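Local structure of integron cassette protein Vpc_cass2 (Vibrio paracholerae, 3JRT) at residues I29-I34 with V86-K91; S36-D41 with G179-L184; I44-L49 with D161-D166; L73-I78 with K149-N154; D166-S169 with E175-V178. The protein is of unknown function but is encoded by a mobile integron gene cassette and folds into an all-helical subunit that assembles in pairs. All blocks are in the same frame, centred on the assembly; numbering follows the deposited sequence.

Interaction 1. Residues I29-I34 with V86-K91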
# COMPACT_ATOMS: atom_id res chain seq x y z
N ILE A 29 -12.00 21.45 3.96
CA ILE A 29 -12.67 20.25 3.50
C ILE A 29 -11.64 19.16 3.16
O ILE A 29 -11.80 18.00 3.54
CB ILE A 29 -13.53 20.52 2.27
CG1 ILE A 29 -14.80 21.27 2.65
CG2 ILE A 29 -13.89 19.22 1.58
CD1 ILE A 29 -15.60 21.74 1.46
N GLU A 30 -10.60 19.57 2.45
CA GLU A 30 -9.58 18.66 1.97
C GLU A 30 -8.86 18.09 3.19
O GLU A 30 -8.64 16.88 3.30
CB GLU A 30 -8.61 19.39 1.05
CG GLU A 30 -7.17 18.87 1.08
CD GLU A 30 -6.19 19.81 0.40
OE1 GLU A 30 -6.66 20.66 -0.40
OE2 GLU A 30 -4.97 19.72 0.64
N ILE A 31 -8.52 18.98 4.12
CA ILE A 31 -7.84 18.61 5.34
C ILE A 31 -8.65 17.63 6.19
O ILE A 31 -8.12 16.63 6.65
CB ILE A 31 -7.44 19.86 6.16
CG1 ILE A 31 -6.34 20.64 5.43
CG2 ILE A 31 -6.93 19.48 7.54
CD1 ILE A 31 -6.08 22.02 6.02
N GLU A 32 -9.94 17.90 6.39
CA GLU A 32 -10.77 16.93 7.11
C GLU A 32 -10.73 15.57 6.42
O GLU A 32 -10.63 14.54 7.08
CB GLU A 32 -12.22 17.41 7.23
CG GLU A 32 -13.09 16.58 8.19
CD GLU A 32 -13.65 15.30 7.57
OE1 GLU A 32 -13.73 15.21 6.32
OE2 GLU A 32 -14.03 14.38 8.32
N GLU A 33 -10.80 15.59 5.09
CA GLU A 33 -10.77 14.36 4.31
C GLU A 33 -9.50 13.55 4.55
O GLU A 33 -9.55 12.38 4.88
CB GLU A 33 -10.88 14.67 2.82
CG GLU A 33 -12.28 15.00 2.38
CD GLU A 33 -12.40 15.26 0.90
OE1 GLU A 33 -11.36 15.51 0.24
OE2 GLU A 33 -13.54 15.21 0.40
N ILE A 34 -8.37 14.21 4.35
CA ILE A 34 -7.08 13.59 4.47
C ILE A 34 -6.86 13.06 5.89
O ILE A 34 -6.43 11.92 6.07
CB ILE A 34 -6.00 14.56 4.07
CG1 ILE A 34 -6.10 14.85 2.57
CG2 ILE A 34 -4.63 13.99 4.41
CD1 ILE A 34 -5.22 16.01 2.10
N VAL A 86 3.26 14.05 7.68
CA VAL A 86 4.27 15.09 7.65
C VAL A 86 3.98 16.08 6.52
O VAL A 86 3.98 17.29 6.73
CB VAL A 86 5.69 14.52 7.50
CG1 VAL A 86 6.73 15.65 7.46
CG2 VAL A 86 6.00 13.55 8.64
N GLU A 87 3.70 15.57 5.32
CA GLU A 87 3.48 16.44 4.16
C GLU A 87 2.29 17.37 4.38
O GLU A 87 2.30 18.53 3.95
CB GLU A 87 3.26 15.62 2.90
CG GLU A 87 4.47 14.85 2.43
CD GLU A 87 4.11 13.93 1.29
OE1 GLU A 87 2.90 13.89 0.95
OE2 GLU A 87 5.00 13.26 0.74
N LEU A 88 1.27 16.86 5.05
CA LEU A 88 0.13 17.68 5.40
C LEU A 88 0.58 18.80 6.34
O LEU A 88 0.21 19.97 6.16
CB LEU A 88 -0.96 16.82 6.03
CG LEU A 88 -2.30 17.50 6.27
CD1 LEU A 88 -3.02 17.68 4.95
CD2 LEU A 88 -3.16 16.70 7.24
N ASN A 89 1.38 18.44 7.35
CA ASN A 89 1.93 19.42 8.27
C ASN A 89 2.73 20.51 7.57
O ASN A 89 2.54 21.69 7.84
CB ASN A 89 2.82 18.75 9.31
CG ASN A 89 2.06 18.38 10.57
OD1 ASN A 89 1.32 19.19 11.12
ND2 ASN A 89 2.25 17.15 11.03
N GLN A 90 3.63 20.13 6.68
CA GLN A 90 4.47 21.12 6.01
C GLN A 90 3.69 21.98 5.02
O GLN A 90 4.16 23.03 4.59
CB GLN A 90 5.69 20.47 5.34
CG GLN A 90 5.39 19.53 4.18
CD GLN A 90 6.64 18.82 3.67
OE1 GLN A 90 7.71 18.91 4.27
NE2 GLN A 90 6.50 18.10 2.56
N LYS A 91 2.49 21.54 4.65
CA LYS A 91 1.66 22.33 3.74
C LYS A 91 0.70 23.27 4.46
O LYS A 91 0.27 24.27 3.88
CB LYS A 91 0.90 21.43 2.77
CG LYS A 91 -0.06 22.20 1.89
CD LYS A 91 -0.33 21.47 0.59
CE LYS A 91 -1.18 22.32 -0.34
NZ LYS A 91 -1.72 21.54 -1.49

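Interaction 2. Residues S36-D41 with G179-L184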
# COMPACT_ATOMS: atom_id res chain seq x y z
N SER A 36 -9.08 12.17 8.03
CA SER A 36 -9.97 11.03 8.22
C SER A 36 -9.41 9.79 7.55
O SER A 36 -9.47 8.70 8.10
CB SER A 36 -11.38 11.33 7.70
OG SER A 36 -12.05 12.22 8.58
N GLY A 37 -8.88 9.96 6.35
CA GLY A 37 -8.26 8.86 5.64
C GLY A 37 -7.07 8.31 6.41
O GLY A 37 -6.90 7.10 6.51
N LEU A 38 -6.23 9.21 6.93
CA LEU A 38 -5.06 8.83 7.72
C LEU A 38 -5.44 7.97 8.91
O LEU A 38 -4.82 6.95 9.15
CB LEU A 38 -4.30 10.06 8.21
CG LEU A 38 -3.51 10.84 7.17
CD1 LEU A 38 -2.96 12.15 7.75
CD2 LEU A 38 -2.41 9.95 6.67
N ILE A 39 -6.47 8.40 9.65
CA ILE A 39 -6.94 7.66 10.82
C ILE A 39 -7.33 6.23 10.43
O ILE A 39 -6.95 5.26 11.08
CB ILE A 39 -8.15 8.35 11.49
CG1 ILE A 39 -7.72 9.62 12.23
CG2 ILE A 39 -8.89 7.41 12.45
CD1 ILE A 39 -8.88 10.58 12.50
N GLY A 40 -8.09 6.11 9.35
CA GLY A 40 -8.59 4.81 8.94
C GLY A 40 -7.52 3.90 8.36
O GLY A 40 -7.50 2.71 8.65
N ASP A 41 -6.64 4.46 7.52
CA ASP A 41 -5.60 3.66 6.88
C ASP A 41 -4.52 3.21 7.87
O ASP A 41 -4.08 2.08 7.81
CB ASP A 41 -5.00 4.38 5.67
CG ASP A 41 -6.05 4.66 4.57
OD1 ASP A 41 -7.09 3.97 4.54
OD2 ASP A 41 -5.84 5.56 3.73
N GLY A 179 -4.35 8.85 17.55
CA GLY A 179 -5.08 9.65 18.52
C GLY A 179 -4.85 11.13 18.29
O GLY A 179 -5.77 11.94 18.37
N VAL A 180 -3.60 11.49 17.97
CA VAL A 180 -3.25 12.86 17.68
C VAL A 180 -3.92 13.31 16.39
O VAL A 180 -4.39 14.44 16.29
CB VAL A 180 -1.72 13.04 17.58
CG1 VAL A 180 -1.37 14.33 16.88
CG2 VAL A 180 -1.10 13.00 18.98
N ILE A 181 -4.00 12.41 15.42
CA ILE A 181 -4.57 12.79 14.14
C ILE A 181 -6.07 12.98 14.33
O ILE A 181 -6.68 13.81 13.67
CB ILE A 181 -4.28 11.76 13.04
CG1 ILE A 181 -2.80 11.82 12.64
CG2 ILE A 181 -5.18 12.02 11.81
CD1 ILE A 181 -2.41 10.77 11.66
N GLU A 182 -6.65 12.20 15.25
CA GLU A 182 -8.05 12.33 15.63
C GLU A 182 -8.31 13.62 16.42
O GLU A 182 -9.36 14.24 16.30
CB GLU A 182 -8.47 11.11 16.44
CG GLU A 182 -9.94 11.08 16.81
CD GLU A 182 -10.40 9.71 17.26
OE1 GLU A 182 -9.56 8.78 17.30
OE2 GLU A 182 -11.61 9.55 17.56
N LEU A 183 -7.33 14.03 17.23
CA LEU A 183 -7.40 15.29 17.96
C LEU A 183 -7.59 16.44 17.00
O LEU A 183 -8.35 17.38 17.27
CB LEU A 183 -6.12 15.51 18.76
CG LEU A 183 -6.24 15.67 20.27
CD1 LEU A 183 -7.06 14.55 20.86
CD2 LEU A 183 -4.85 15.73 20.89
N LEU A 184 -6.87 16.38 15.88
CA LEU A 184 -6.93 17.43 14.87
C LEU A 184 -8.22 17.33 14.06
O LEU A 184 -8.93 18.32 13.89
CB LEU A 184 -5.73 17.36 13.93
CG LEU A 184 -4.37 17.25 14.61
CD1 LEU A 184 -3.26 17.25 13.58
CD2 LEU A 184 -4.17 18.39 15.57

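Interaction 3. Residues I44-L49 with D161-D166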
# COMPACT_ATOMS: atom_id res chain seq x y z
N ILE A 44 -6.15 0.51 10.18
CA ILE A 44 -6.41 -0.79 9.57
C ILE A 44 -5.11 -1.58 9.27
O ILE A 44 -5.06 -2.78 9.44
CB ILE A 44 -7.32 -0.69 8.33
CG1 ILE A 44 -7.78 -2.08 7.93
CG2 ILE A 44 -6.58 -0.03 7.15
CD1 ILE A 44 -8.74 -2.69 8.93
N ALA A 45 -4.08 -0.88 8.83
CA ALA A 45 -2.79 -1.50 8.57
C ALA A 45 -2.24 -2.19 9.83
O ALA A 45 -1.73 -3.31 9.77
CB ALA A 45 -1.80 -0.45 8.05
N VAL A 46 -2.36 -1.52 10.97
CA VAL A 46 -1.93 -2.08 12.26
C VAL A 46 -2.81 -3.27 12.65
O VAL A 46 -2.29 -4.31 13.05
CB VAL A 46 -1.98 -0.99 13.38
CG1 VAL A 46 -1.83 -1.62 14.77
CG2 VAL A 46 -0.91 0.05 13.13
N THR A 47 -4.13 -3.12 12.51
CA THR A 47 -5.08 -4.18 12.84
C THR A 47 -4.84 -5.44 12.00
O THR A 47 -4.78 -6.55 12.51
CB THR A 47 -6.55 -3.73 12.64
OG1 THR A 47 -6.84 -2.65 13.53
CG2 THR A 47 -7.51 -4.89 12.92
N VAL A 48 -4.72 -5.25 10.69
CA VAL A 48 -4.45 -6.39 9.82
C VAL A 48 -3.17 -7.13 10.21
O VAL A 48 -3.15 -8.35 10.30
CB VAL A 48 -4.35 -5.94 8.36
CG1 VAL A 48 -3.79 -7.06 7.50
CG2 VAL A 48 -5.74 -5.52 7.85
N LEU A 49 -2.11 -6.36 10.45
CA LEU A 49 -0.80 -6.92 10.77
C LEU A 49 -0.89 -7.73 12.06
O LEU A 49 -0.48 -8.87 12.12
CB LEU A 49 0.22 -5.79 10.92
CG LEU A 49 1.67 -6.23 11.14
CD1 LEU A 49 2.03 -7.37 10.17
CD2 LEU A 49 2.61 -5.04 10.98
N ASP A 161 2.00 0.20 18.76
CA ASP A 161 1.19 0.85 19.79
C ASP A 161 1.28 2.36 19.68
O ASP A 161 0.35 3.08 20.01
CB ASP A 161 1.62 0.40 21.19
CG ASP A 161 0.92 -0.86 21.64
OD1 ASP A 161 0.08 -1.37 20.87
OD2 ASP A 161 1.20 -1.33 22.75
N TRP A 162 2.44 2.82 19.22
CA TRP A 162 2.66 4.23 18.98
C TRP A 162 1.83 4.74 17.80
O TRP A 162 1.41 5.90 17.80
CB TRP A 162 4.15 4.47 18.72
CG TRP A 162 4.52 5.89 18.46
CD1 TRP A 162 4.78 6.87 19.39
CD2 TRP A 162 4.73 6.51 17.18
NE1 TRP A 162 5.12 8.05 18.77
CE2 TRP A 162 5.09 7.85 17.42
CE3 TRP A 162 4.65 6.05 15.87
CZ2 TRP A 162 5.38 8.74 16.38
CZ3 TRP A 162 4.91 6.94 14.84
CH2 TRP A 162 5.27 8.27 15.10
N ILE A 163 1.61 3.90 16.80
CA ILE A 163 0.74 4.27 15.69
C ILE A 163 -0.71 4.22 16.16
O ILE A 163 -1.43 5.20 16.10
CB ILE A 163 0.85 3.29 14.52
CG1 ILE A 163 2.25 3.31 13.91
CG2 ILE A 163 -0.20 3.63 13.45
CD1 ILE A 163 2.60 4.62 13.24
N CYS A 164 -1.11 3.05 16.65
CA CYS A 164 -2.48 2.83 17.03
C CYS A 164 -2.59 1.65 17.99
O CYS A 164 -2.55 0.50 17.56
CB CYS A 164 -3.30 2.53 15.78
SG CYS A 164 -5.10 2.45 16.06
N PRO A 165 -2.78 1.94 19.29
CA PRO A 165 -2.91 0.95 20.36
C PRO A 165 -4.28 0.27 20.31
O PRO A 165 -5.20 0.85 19.74
CB PRO A 165 -2.83 1.78 21.64
CG PRO A 165 -2.83 3.27 21.20
CD PRO A 165 -3.15 3.30 19.75
N ASP A 166 -4.42 -0.91 20.89
CA ASP A 166 -5.72 -1.57 20.97
C ASP A 166 -6.67 -0.77 21.86
O ASP A 166 -6.24 -0.13 22.82
CB ASP A 166 -5.59 -2.99 21.52
CG ASP A 166 -4.90 -3.93 20.54
OD1 ASP A 166 -4.81 -3.59 19.35
OD2 ASP A 166 -4.45 -5.01 20.98

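Interaction 4. Residues L73-I78 with K149-N154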
# COMPACT_ATOMS: atom_id res chain seq x y z
N LEU A 73 2.89 -5.46 2.90
CA LEU A 73 1.58 -4.87 2.66
C LEU A 73 1.27 -3.82 3.71
O LEU A 73 0.90 -2.70 3.38
CB LEU A 73 0.46 -5.94 2.64
CG LEU A 73 -0.98 -5.39 2.55
CD1 LEU A 73 -1.17 -4.68 1.21
CD2 LEU A 73 -2.01 -6.50 2.67
N CYS A 74 1.41 -4.18 4.99
CA CYS A 74 0.99 -3.29 6.06
C CYS A 74 2.01 -2.18 6.32
O CYS A 74 1.66 -1.00 6.50
CB CYS A 74 0.69 -4.07 7.34
SG CYS A 74 -0.66 -5.27 7.12
N VAL A 75 3.27 -2.54 6.31
CA VAL A 75 4.31 -1.55 6.53
C VAL A 75 4.33 -0.47 5.43
O VAL A 75 4.43 0.72 5.74
CB VAL A 75 5.67 -2.24 6.69
CG1 VAL A 75 6.83 -1.26 6.50
CG2 VAL A 75 5.71 -2.95 8.06
N TYR A 76 4.25 -0.86 4.16
CA TYR A 76 4.20 0.14 3.09
C TYR A 76 3.06 1.13 3.31
O TYR A 76 3.20 2.34 3.11
CB TYR A 76 4.08 -0.53 1.72
CG TYR A 76 5.38 -1.17 1.24
CD1 TYR A 76 6.58 -0.81 1.81
CD2 TYR A 76 5.40 -2.10 0.20
CE1 TYR A 76 7.78 -1.37 1.39
CE2 TYR A 76 6.59 -2.68 -0.23
CZ TYR A 76 7.78 -2.30 0.38
OH TYR A 76 8.98 -2.83 -0.03
N SER A 77 1.92 0.63 3.76
CA SER A 77 0.79 1.50 3.94
C SER A 77 1.08 2.47 5.11
O SER A 77 0.86 3.68 5.02
CB SER A 77 -0.48 0.68 4.18
OG SER A 77 -1.58 1.54 4.41
N ILE A 78 1.56 1.92 6.22
CA ILE A 78 1.98 2.76 7.35
C ILE A 78 3.00 3.84 6.93
O ILE A 78 2.84 5.00 7.29
CB ILE A 78 2.54 1.89 8.48
CG1 ILE A 78 1.40 1.08 9.11
CG2 ILE A 78 3.31 2.75 9.51
CD1 ILE A 78 1.90 -0.05 10.00
N LYS A 149 15.05 -1.45 11.39
CA LYS A 149 15.38 -0.11 11.84
C LYS A 149 14.13 0.69 12.22
O LYS A 149 14.11 1.43 13.19
CB LYS A 149 16.17 0.65 10.76
CG LYS A 149 17.62 0.14 10.58
CD LYS A 149 18.32 0.88 9.45
CE LYS A 149 19.63 0.24 9.11
NZ LYS A 149 20.28 0.97 8.00
N MSE A 150 13.08 0.53 11.45
CA MSE A 150 11.89 1.32 11.69
C MSE A 150 11.31 0.96 13.05
O MSE A 150 10.92 1.84 13.83
CB MSE A 150 10.88 1.06 10.58
CG MSE A 150 9.72 2.04 10.55
SE MSE A 150 8.29 1.47 9.34
CE MSE A 150 6.99 2.87 9.74
N PHE A 151 11.28 -0.33 13.34
CA PHE A 151 10.70 -0.83 14.58
C PHE A 151 11.67 -0.75 15.73
O PHE A 151 11.33 -1.10 16.86
CB PHE A 151 10.23 -2.27 14.40
CG PHE A 151 8.94 -2.38 13.65
CD1 PHE A 151 7.74 -2.08 14.26
CD2 PHE A 151 8.94 -2.77 12.33
CE1 PHE A 151 6.55 -2.19 13.58
CE2 PHE A 151 7.76 -2.89 11.64
CZ PHE A 151 6.56 -2.59 12.26
N ASP A 152 12.88 -0.30 15.42
CA ASP A 152 13.96 -0.22 16.39
C ASP A 152 14.31 -1.54 17.07
O ASP A 152 14.71 -1.56 18.23
CB ASP A 152 13.68 0.84 17.45
CG ASP A 152 14.96 1.37 18.08
OD1 ASP A 152 15.73 2.04 17.35
OD2 ASP A 152 15.21 1.10 19.28
N GLY A 153 14.17 -2.64 16.35
CA GLY A 153 14.58 -3.92 16.91
C GLY A 153 13.70 -5.02 16.36
O GLY A 153 13.08 -4.87 15.31
N ASN A 154 13.62 -6.12 17.09
CA ASN A 154 12.94 -7.31 16.59
C ASN A 154 11.49 -7.39 17.06
O ASN A 154 10.81 -8.36 16.76
CB ASN A 154 13.71 -8.57 17.00
CG ASN A 154 15.09 -8.63 16.36
OD1 ASN A 154 15.20 -8.71 15.13
ND2 ASN A 154 16.13 -8.58 17.18

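Interaction 5. Residues D166-S169 with E175-V178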
# COMPACT_ATOMS: atom_id res chain seq x y z
N ASP A 166 -4.42 -0.91 20.89
CA ASP A 166 -5.72 -1.57 20.97
C ASP A 166 -6.67 -0.77 21.86
O ASP A 166 -6.24 -0.13 22.82
CB ASP A 166 -5.59 -2.99 21.52
CG ASP A 166 -4.90 -3.93 20.54
OD1 ASP A 166 -4.81 -3.59 19.35
OD2 ASP A 166 -4.45 -5.01 20.98
N ASN A 167 -7.95 -0.82 21.54
CA ASN A 167 -8.94 -0.08 22.32
C ASN A 167 -8.48 1.36 22.51
O ASN A 167 -8.39 1.85 23.64
CB ASN A 167 -9.19 -0.76 23.67
CG ASN A 167 -9.63 -2.21 23.52
OD1 ASN A 167 -10.59 -2.52 22.80
ND2 ASN A 167 -8.94 -3.12 24.20
N ILE A 168 -8.18 2.02 21.40
CA ILE A 168 -7.68 3.38 21.41
C ILE A 168 -8.64 4.31 22.15
O ILE A 168 -8.28 5.44 22.50
CB ILE A 168 -7.47 3.92 19.98
CG1 ILE A 168 -6.50 5.10 19.99
CG2 ILE A 168 -8.80 4.29 19.33
CD1 ILE A 168 -6.13 5.57 18.60
N SER A 169 -9.86 3.84 22.38
CA SER A 169 -10.86 4.60 23.11
C SER A 169 -10.32 5.00 24.48
O SER A 169 -10.12 6.18 24.76
CB SER A 169 -12.14 3.77 23.26
OG SER A 169 -12.60 3.30 22.01
N GLU A 175 -0.91 9.99 23.10
CA GLU A 175 0.08 8.94 23.20
C GLU A 175 0.17 8.06 21.95
O GLU A 175 0.91 7.07 21.95
CB GLU A 175 -0.17 8.10 24.45
CG GLU A 175 -0.18 8.93 25.73
CD GLU A 175 0.83 8.45 26.76
OE1 GLU A 175 1.38 7.34 26.60
OE2 GLU A 175 1.06 9.19 27.74
N SER A 176 -0.57 8.41 20.90
CA SER A 176 -0.46 7.70 19.63
C SER A 176 -0.70 8.61 18.44
O SER A 176 -1.43 9.59 18.53
CB SER A 176 -1.40 6.48 19.59
OG SER A 176 -2.74 6.86 19.31
N LEU A 177 -0.06 8.28 17.33
CA LEU A 177 -0.21 9.01 16.09
C LEU A 177 -1.67 9.15 15.68
O LEU A 177 -2.13 10.24 15.36
CB LEU A 177 0.55 8.29 14.97
CG LEU A 177 0.61 9.01 13.63
CD1 LEU A 177 0.96 10.47 13.85
CD2 LEU A 177 1.62 8.34 12.70
N VAL A 178 -2.40 8.07 15.74
CA VAL A 178 -3.76 8.08 15.32
C VAL A 178 -4.63 8.90 16.26
O VAL A 178 -5.51 9.58 15.83
CB VAL A 178 -4.30 6.65 15.17
CG1 VAL A 178 -5.74 6.63 15.34
CG2 VAL A 178 -3.95 6.10 13.87

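Interaction 1. Residues I29-I34 with V86-K91
L88 points its isobutyl group between I31 and I34, residues one turn apart on the antiparallel helix facing it. The CD1 methyl does most of the touching: it lies 4.0 Å from I34 CD1, while I31 CG1 reaches L88 CD1 only at 4.5 Å. I34 and L88 run past one another in opposite directions, so both methyls of the leucine brush along the isoleucine, CD2 meeting I34 CG2 at 4.2 Å. With CG of L88 set trans to the backbone N (chi1 -171°), the branch is carried out across a wide gap, for the axes approach only to 11.8 Å. Long branched residues suit such spacing. One turn along, E30 OE2 stands 4.3 Å from K91 NZ, too far for a salt bridge though probably still mildly attractive. The carboxylate of E30 is fixed by other partners, OE2 by a hydrogen bond with Y92 OH and OE1 by a salt bridge to K134 of the second subunit. The contact thus joins the start of helix 27-53 to the end of helix 64-91; helix 104-116 packs against V86, helix 177-188 against E32, and the second subunit against I34 and E87.

Interaction 2. Residues S36-D41 with G179-L184
An antiparallel helix pair, helix 27-53 against helix 177-188, is built here round I181 and its neighbours L38 and I39. The axes of these short segments come within 9.3 Å at a signed crossing angle of -155°, near enough for side chains of one helix to reach the backbone of the other. I181 CG2 presses on I39 CG1 at 3.5 Å, the two isoleucines passing in opposite directions. The other branch of I181 goes to L38, which it crosses at about a right angle: CD1 lies 4.0 Å from L38 CB and also touches L38 CD1. This division of work follows from chi1 of I181 (-71°), which sets CG2 trans to the backbone N and swings CG1 beside that N, so one beta-branched residue fills two places. Beyond L38 and I39, I181 also rests on L35 and L42, and these four, spaced i, i+3, i+4 and i+7 along helix 27-53, form the hole of a knobs-into-holes arrangement with I181 as the knob. Y85 of helix 64-91 reaches I181 as well. I39 extends the seam toward the partly exposed side, where its CD1 meets E182 CA at 3.7 Å and E182 CB at 4.0 Å. Only the aliphatic root of the glutamate serves the contact; its extended chain carries the carboxylate on to a salt bridge with K173. On the first helix, D41 OD1 forms a salt bridge with R72 of the second subunit.

Interaction 3. Residues I44-L49 with D161-D166
V46, the residue that meets both I163 and C164, sits in a helical turn closed by the bond from V48 N to I44 O, 2.8 Å long. V46 itself offers its partners only hydrocarbon. Its two methyls divide the work. CG2 lies 3.7 Å from I163 CG2 and 3.9 Å from I163 CB, meeting the isoleucine at its branch point, while the far end of that side chain leads away from V46. CG1, placed trans to the backbone N (chi1 168°), instead touches the carbonyl oxygen of C164 at 3.6 Å, a van der Waals contact with no hydrogen bond in it. C164 adds its CB, 4.3 Å from V46 CG2. A compact beta-branched valine suits the place, since the CA atoms of V46 and C164 are only 6.9 Å apart. C164 is also where the chain leaves helical geometry, so V46 packs across the very end of helix 157-163. Near the surface, D166 OD1 forms a salt bridge with K50, tying the following loop to helix 27-53. I163 rests on L42 of that helix and bonds through its backbone to V178 at the start of helix 177-188, while A45, V48 and L49, on another face of helix 27-53, pack against helix 64-91.

Interaction 4. Residues L73-I78 with K149-N154
V75 faces both partners from helix 140-151, turning one methyl to each: CG2 to the ring of F151 and CG1 to the selenium of M150, a selenomethionine in this structure. The phenyl group is met at its edge, V75 CG2 lying near the ring plane, 4.1 Å from F151 CE2. Because the methyl lies near the ring plane, this is an edge contact and not a CH-pi approach over the face. The ring also makes an edge-to-face contact with F159. M150 comes in as a long straight chain. Its CG is trans to the backbone N (chi1 -168°), and the chain stays extended beyond, with chi3 at 175°. This reach bridges a wide separation: the CA atoms of V75 and M150, the closest pair across the two segments, are 9.6 Å apart. SE stops 4.2 Å from V75 CG1, and the terminal CE goes further, to I78 CG2 at 3.7 Å. I78 lies one turn beyond V75, so the selenomethionine spans residues on two successive turns of helix 64-91. M150 is nevertheless poorly ordered, so its exact distances deserve some caution. The helix ends in a Schellman motif, with D152, of positive phi, the first residue to leave helical angles, and G153 follows with backbone angles that call for glycine. A119 and I120 of helix 118-128 touch M150 too. With no hydrogen bond or charge pair across the segments, cohesion here comes from buried apolar surface and dispersion, to which the polarisable selenium, like the sulfur of ordinary methionine, probably contributes well.

Interaction 5. Residues D166-S169 with E175-V178
I168 makes the apolar part of this contact through a single methyl. Its CD1 lies 3.5 Å from V178 CG1, tighter than usual for two carbons, and 4.0 Å from V178 CB. The two side chains cross at about a right angle, so the end of the isoleucine bears on the flank of the valine. The reach comes from an extended chain: CG1 is trans to the backbone N (chi1 -160°), and chi2 at 174° carries CD1 straight on. The CA atoms of I168 and S176 are 8.6 Å apart, and an extended isoleucine covers enough of that gap to touch its partners.

The same CD1 also touches a polar atom, S176 OG, at 3.7 Å, which is packing only. That oxygen has its own task: S176 is the N-cap of helix 177-188, and with chi1 at 79° its OG accepts the hydrogen bond of G179 N. I168 thus lies over the cap, and a small hydroxyl residue serves both contacts.

V178 packs on L42 and T43 of helix 27-53, and the backbone of L177 bonds to W162, linking the first turn of helix 177-188 to the end of helix 157-163.

How the interactions relate
Helix 27-53 runs through interactions 1, 2 and 3, helix 64-91 through 1 and 4, and helix 177-188 serves 2 and 5. Interactions 3 and 4 lie nearest the chain's centre, have no hydrogen bond or charge pair across their segments, and touch where C74 packs against A45 and V48. Interaction 1, at the other end and about 23 Å from interaction 4 between centres, adds a loose charge pair to its leucine-isoleucine packing. Interaction 2 is partly buried, ending at a glutamate. Interactions 3 and 5 share D166 and are joined by backbone hydrogen bonds; interaction 5 is a short-range loop contact that the second subunit does not touch, unlike the other four.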